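Side-chain contacts in leucine aminopeptidase (Legionella pneumophila, PDB 5GNE), which probably acts as a zinc-dependent aminopeptidase of the M28 family, removing residues one at a time from the N-termini of peptides: residues S131-G134 and V135-A138; A236-E239 and R240-G244. All coordinates share one frame; numbering follows the deposited sequence.

Contact 1: residues S131-G134 and V135-A138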
loop_
_atom_site.group_PDB
_atom_site.type_symbol
_atom_site.label_atom_id
_atom_site.label_comp_id
_atom_site.label_asym_id
_atom_site.label_seq_id
_atom_site.Cartn_x
_atom_site.Cartn_y
_atom_site.Cartn_z
ATOM N N SER A 131 -13.763 -12.902 1.345
ATOM C CA SER A 131 -15.106 -12.910 0.761
ATOM C C SER A 131 -15.075 -12.895 -0.765
ATOM O O SER A 131 -14.054 -12.610 -1.389
ATOM C CB SER A 131 -15.949 -11.731 1.275
ATOM O OG SER A 131 -15.563 -10.497 0.691
ATOM N N ARG A 132 -16.212 -13.241 -1.349
ATOM C CA ARG A 132 -16.400 -13.242 -2.788
ATOM C C ARG A 132 -16.284 -11.814 -3.331
ATOM O O ARG A 132 -15.647 -11.584 -4.362
ATOM C CB ARG A 132 -17.741 -13.896 -3.139
ATOM C CG ARG A 132 -17.928 -14.228 -4.615
ATOM C CD ARG A 132 -16.678 -14.969 -5.147
ATOM N NE ARG A 132 -16.703 -15.269 -6.588
ATOM C CZ ARG A 132 -16.803 -14.380 -7.575
ATOM N NH1 ARG A 132 -16.954 -13.104 -7.305
ATOM N NH2 ARG A 132 -16.791 -14.773 -8.845
ATOM N N THR A 133 -16.920 -10.858 -2.659
ATOM C CA THR A 133 -16.804 -9.472 -3.089
ATOM C C THR A 133 -15.360 -9.014 -3.069
ATOM O O THR A 133 -14.921 -8.328 -3.984
ATOM C CB THR A 133 -17.640 -8.524 -2.221
ATOM O OG1 THR A 133 -17.473 -8.864 -0.837
ATOM C CG2 THR A 133 -19.105 -8.633 -2.585
ATOM N N GLY A 134 -14.618 -9.416 -2.040
ATOM C CA GLY A 134 -13.192 -9.144 -1.971
ATOM C C GLY A 134 -12.435 -9.649 -3.189
ATOM O O GLY A 134 -11.527 -8.989 -3.680
ATOM N N VAL A 135 -12.827 -10.813 -3.694
ATOM C CA VAL A 135 -12.239 -11.365 -4.908
ATOM C C VAL A 135 -12.646 -10.541 -6.133
ATOM O O VAL A 135 -11.821 -10.242 -6.994
ATOM C CB VAL A 135 -12.648 -12.847 -5.096
ATOM C CG1 VAL A 135 -12.233 -13.363 -6.470
ATOM C CG2 VAL A 135 -12.074 -13.703 -3.958
ATOM N N GLU A 136 -13.917 -10.176 -6.214
ATOM C CA GLU A 136 -14.392 -9.358 -7.321
ATOM C C GLU A 136 -13.639 -8.059 -7.429
ATOM O O GLU A 136 -13.259 -7.647 -8.535
ATOM C CB GLU A 136 -15.885 -9.065 -7.173
ATOM C CG GLU A 136 -16.734 -10.242 -7.509
ATOM C CD GLU A 136 -18.157 -10.149 -6.999
ATOM O OE1 GLU A 136 -18.524 -9.091 -6.454
ATOM O OE2 GLU A 136 -18.912 -11.138 -7.149
ATOM N N ALA A 137 -13.382 -7.433 -6.281
ATOM C CA ALA A 137 -12.713 -6.141 -6.302
ATOM C C ALA A 137 -11.362 -6.282 -6.997
ATOM O O ALA A 137 -11.010 -5.473 -7.870
ATOM C CB ALA A 137 -12.575 -5.581 -4.901
ATOM N N ALA A 138 -10.657 -7.363 -6.692
ATOM C CA ALA A 138 -9.354 -7.597 -7.292
ATOM C C ALA A 138 -9.513 -7.821 -8.788
ATOM O O ALA A 138 -8.792 -7.229 -9.588
ATOM C CB ALA A 138 -8.660 -8.774 -6.634
#
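Val135 lies against the start of helix 132-151, with CG2 3.4 Å from Ser131 O and its own backbone N donating to that same oxygen at 3.2 Å. This is the close-packed part of the contact. Ser131 occupies the N-cap position, and its OG takes the N-H of Gly134 at 3.1 Å in a fairly straight bond (159° at the hydrogen). The cap is held from outside as well, since Asn126 bonds to Ser131 OG through its side chain and to Thr133 OG1 through its backbone oxygen. Two residues on, Ala137 N gives a 2.9 Å bond to Thr133 O, and the Ala137 methyl packs 3.7 Å from that oxygen. Gly134, Ala137 and Ala138 are buried; Ala138 faces Pro171 and Val173 of strand 170-177.

The looser side is where Arg132 and Glu136 stand, one turn apart, with Arg132 exposed. The arginine side chain bends at chi2 (48°) and runs forward along the helix to Glu136. There NH1 is modelled 2.8 Å from Glu136 OE2 as a salt bridge, though its place is less sure because it sits too close to its neighbour. The guanidinium and carboxylate planes are turned 76° from each other, so this is no flat two-pronged pairing. The other carboxylate oxygen, Glu136 OE1, lies by Thr133, 3.8 Å from CA and 3.9 Å from CG2. Taken together, this is a serine N-cap followed by an i to i+4 Arg-Glu pair on the first turns of helix 132-151.

Contact 2: residues A236-E239 and R240-G244. With ZN (zinc ion), chain C.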
loop_
_atom_site.group_PDB
_atom_site.type_symbol
_atom_site.label_atom_id
_atom_site.label_comp_id
_atom_site.label_asym_id
_atom_site.label_seq_id
_atom_site.Cartn_x
_atom_site.Cartn_y
_atom_site.Cartn_z
ATOM N N ALA A 236 -3.685 -7.533 -2.025
ATOM C CA ALA A 236 -4.700 -8.276 -1.284
ATOM C C ALA A 236 -4.371 -8.241 0.211
ATOM O O ALA A 236 -3.246 -7.990 0.587
ATOM C CB ALA A 236 -4.754 -9.697 -1.772
ATOM N N ALA A 237 -5.371 -8.486 1.045
ATOM C CA ALA A 237 -5.166 -8.887 2.430
ATOM C C ALA A 237 -4.238 -8.008 3.269
ATOM O O ALA A 237 -3.558 -8.504 4.195
ATOM C CB ALA A 237 -4.626 -10.331 2.436
ATOM N N GLU A 238 -4.212 -6.712 2.990
ATOM C CA GLU A 238 -3.399 -5.828 3.826
ATOM C C GLU A 238 -3.909 -5.843 5.267
ATOM O O GLU A 238 -3.145 -5.674 6.211
ATOM C CB GLU A 238 -3.385 -4.415 3.265
ATOM C CG GLU A 238 -2.498 -3.432 4.019
ATOM C CD GLU A 238 -3.232 -2.721 5.154
ATOM O OE1 GLU A 238 -4.469 -2.908 5.289
ATOM O OE2 GLU A 238 -2.576 -1.971 5.910
ATOM N N GLU A 239 -5.205 -6.083 5.420
ATOM C CA GLU A 239 -5.843 -6.098 6.729
ATOM C C GLU A 239 -5.589 -7.413 7.447
ATOM O O GLU A 239 -6.090 -7.634 8.538
ATOM C CB GLU A 239 -7.354 -5.797 6.595
ATOM C CG GLU A 239 -7.676 -4.351 6.055
ATOM C CD GLU A 239 -7.306 -3.263 7.053
ATOM O OE1 GLU A 239 -6.763 -3.639 8.115
ATOM O OE2 GLU A 239 -7.565 -2.049 6.802
ATOM N N ARG A 240 -4.767 -8.267 6.847
ATOM C CA ARG A 240 -4.360 -9.548 7.457
ATOM C C ARG A 240 -2.847 -9.591 7.658
ATOM O O ARG A 240 -2.159 -10.451 7.110
ATOM C CB ARG A 240 -4.812 -10.736 6.572
ATOM C CG ARG A 240 -6.246 -10.570 6.032
ATOM C CD ARG A 240 -7.301 -10.709 7.147
ATOM N NE ARG A 240 -8.630 -10.504 6.600
ATOM C CZ ARG A 240 -9.777 -10.888 7.158
ATOM N NH1 ARG A 240 -9.796 -11.558 8.303
ATOM N NH2 ARG A 240 -10.917 -10.624 6.529
ATOM N N GLY A 241 -2.320 -8.649 8.426
ATOM C CA GLY A 241 -0.892 -8.585 8.675
ATOM C C GLY A 241 -0.032 -8.366 7.444
ATOM O O GLY A 241 1.062 -8.927 7.322
ATOM N N LEU A 242 -0.552 -7.581 6.509
ATOM C CA LEU A 242 0.202 -7.168 5.318
ATOM C C LEU A 242 0.617 -8.335 4.434
ATOM O O LEU A 242 1.580 -8.232 3.675
ATOM C CB LEU A 242 1.456 -6.367 5.709
ATOM C CG LEU A 242 1.305 -5.327 6.825
ATOM C CD1 LEU A 242 2.611 -4.552 7.018
ATOM C CD2 LEU A 242 0.143 -4.412 6.570
ATOM N N ILE A 243 -0.116 -9.436 4.493
ATOM C CA ILE A 243 0.360 -10.640 3.814
ATOM C C ILE A 243 0.312 -10.537 2.276
ATOM O O ILE A 243 1.180 -11.106 1.609
ATOM C CB ILE A 243 -0.393 -11.913 4.302
ATOM C CG1 ILE A 243 0.319 -13.177 3.785
ATOM C CG2 ILE A 243 -1.844 -11.875 3.891
ATOM C CD1 ILE A 243 -0.317 -14.509 4.194
ATOM N N GLY A 244 -0.649 -9.795 1.711
ATOM C CA GLY A 244 -0.695 -9.650 0.259
ATOM C C GLY A 244 0.580 -9.064 -0.341
ATOM O O GLY A 244 1.221 -9.708 -1.213
HETATM ZN ZN ZN C . -6.022 -0.494 7.644
HETATM O O HOH W 1 -4.100 0.245 7.704
#
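Glu238 and Leu242 run side by side in the same direction, with Leu242 CD2 3.7 Å from Glu238 OE2. That carboxylate oxygen also accepts a hydrogen bond, 3.2 Å long, from a water that is itself a zinc ligand, 2.1 Å from the metal. The neighbouring Glu239 goes straight to the ion: its OE2 binds zinc at 2.4 Å, and Asp204 and His344 complete the protein ligands of this metal. Glu239 gets there by folding at chi2 (-68°), which brings its carboxylate round to the metal.

The next shell is the backbone that carries the two glutamates. A type I turn from Ala237 to Arg240 is closed by Arg240 N donating to Ala237 O at 2.9 Å. Leu242 N then bonds to Glu238 O at 3.2 Å, and a type I' turn from Arg240 to Ile243, with a weak closing bond, leads into helix 243-254. Inside the bend the Ala237 methyl meets Ile243 CG2 at 3.5 Å, and Gly244 brings its CA to 3.1 Å from Ala236 O in a C-H...O contact, a close approach of bare backbone to carbonyl.

Farther out, Asp193 takes the N-H of Glu239, while the Arg240 guanidinium forms a salt bridge with Asp196. Consecutive glutamates on a tight loop after a sheet strand, one on the metal-bound water and one on the metal itself, are the hallmark of the dizinc active site of M28 aminopeptidases.

Contact 1 comes first along the chain, at the start of helix 132-151; contact 2 follows about a hundred residues later, in the turn between strand 230-235 and helix 243-254. Their centres are 14 Å apart and their nearest atoms about 6 Å, so they do not touch. Gln170, at the start of strand 170-177, spans the gap: its NE2 bonds to Gly134 O and its OE1 accepts from Ala237 N. That strand pairs antiparallel with 230-235 in the eight-stranded mixed sheet. The capped helix start lies outside the first zinc shell, the Ala137 side chain about 10 Å from that of His191, but is joined through one glutamine to the loop bearing the metal-site glutamates.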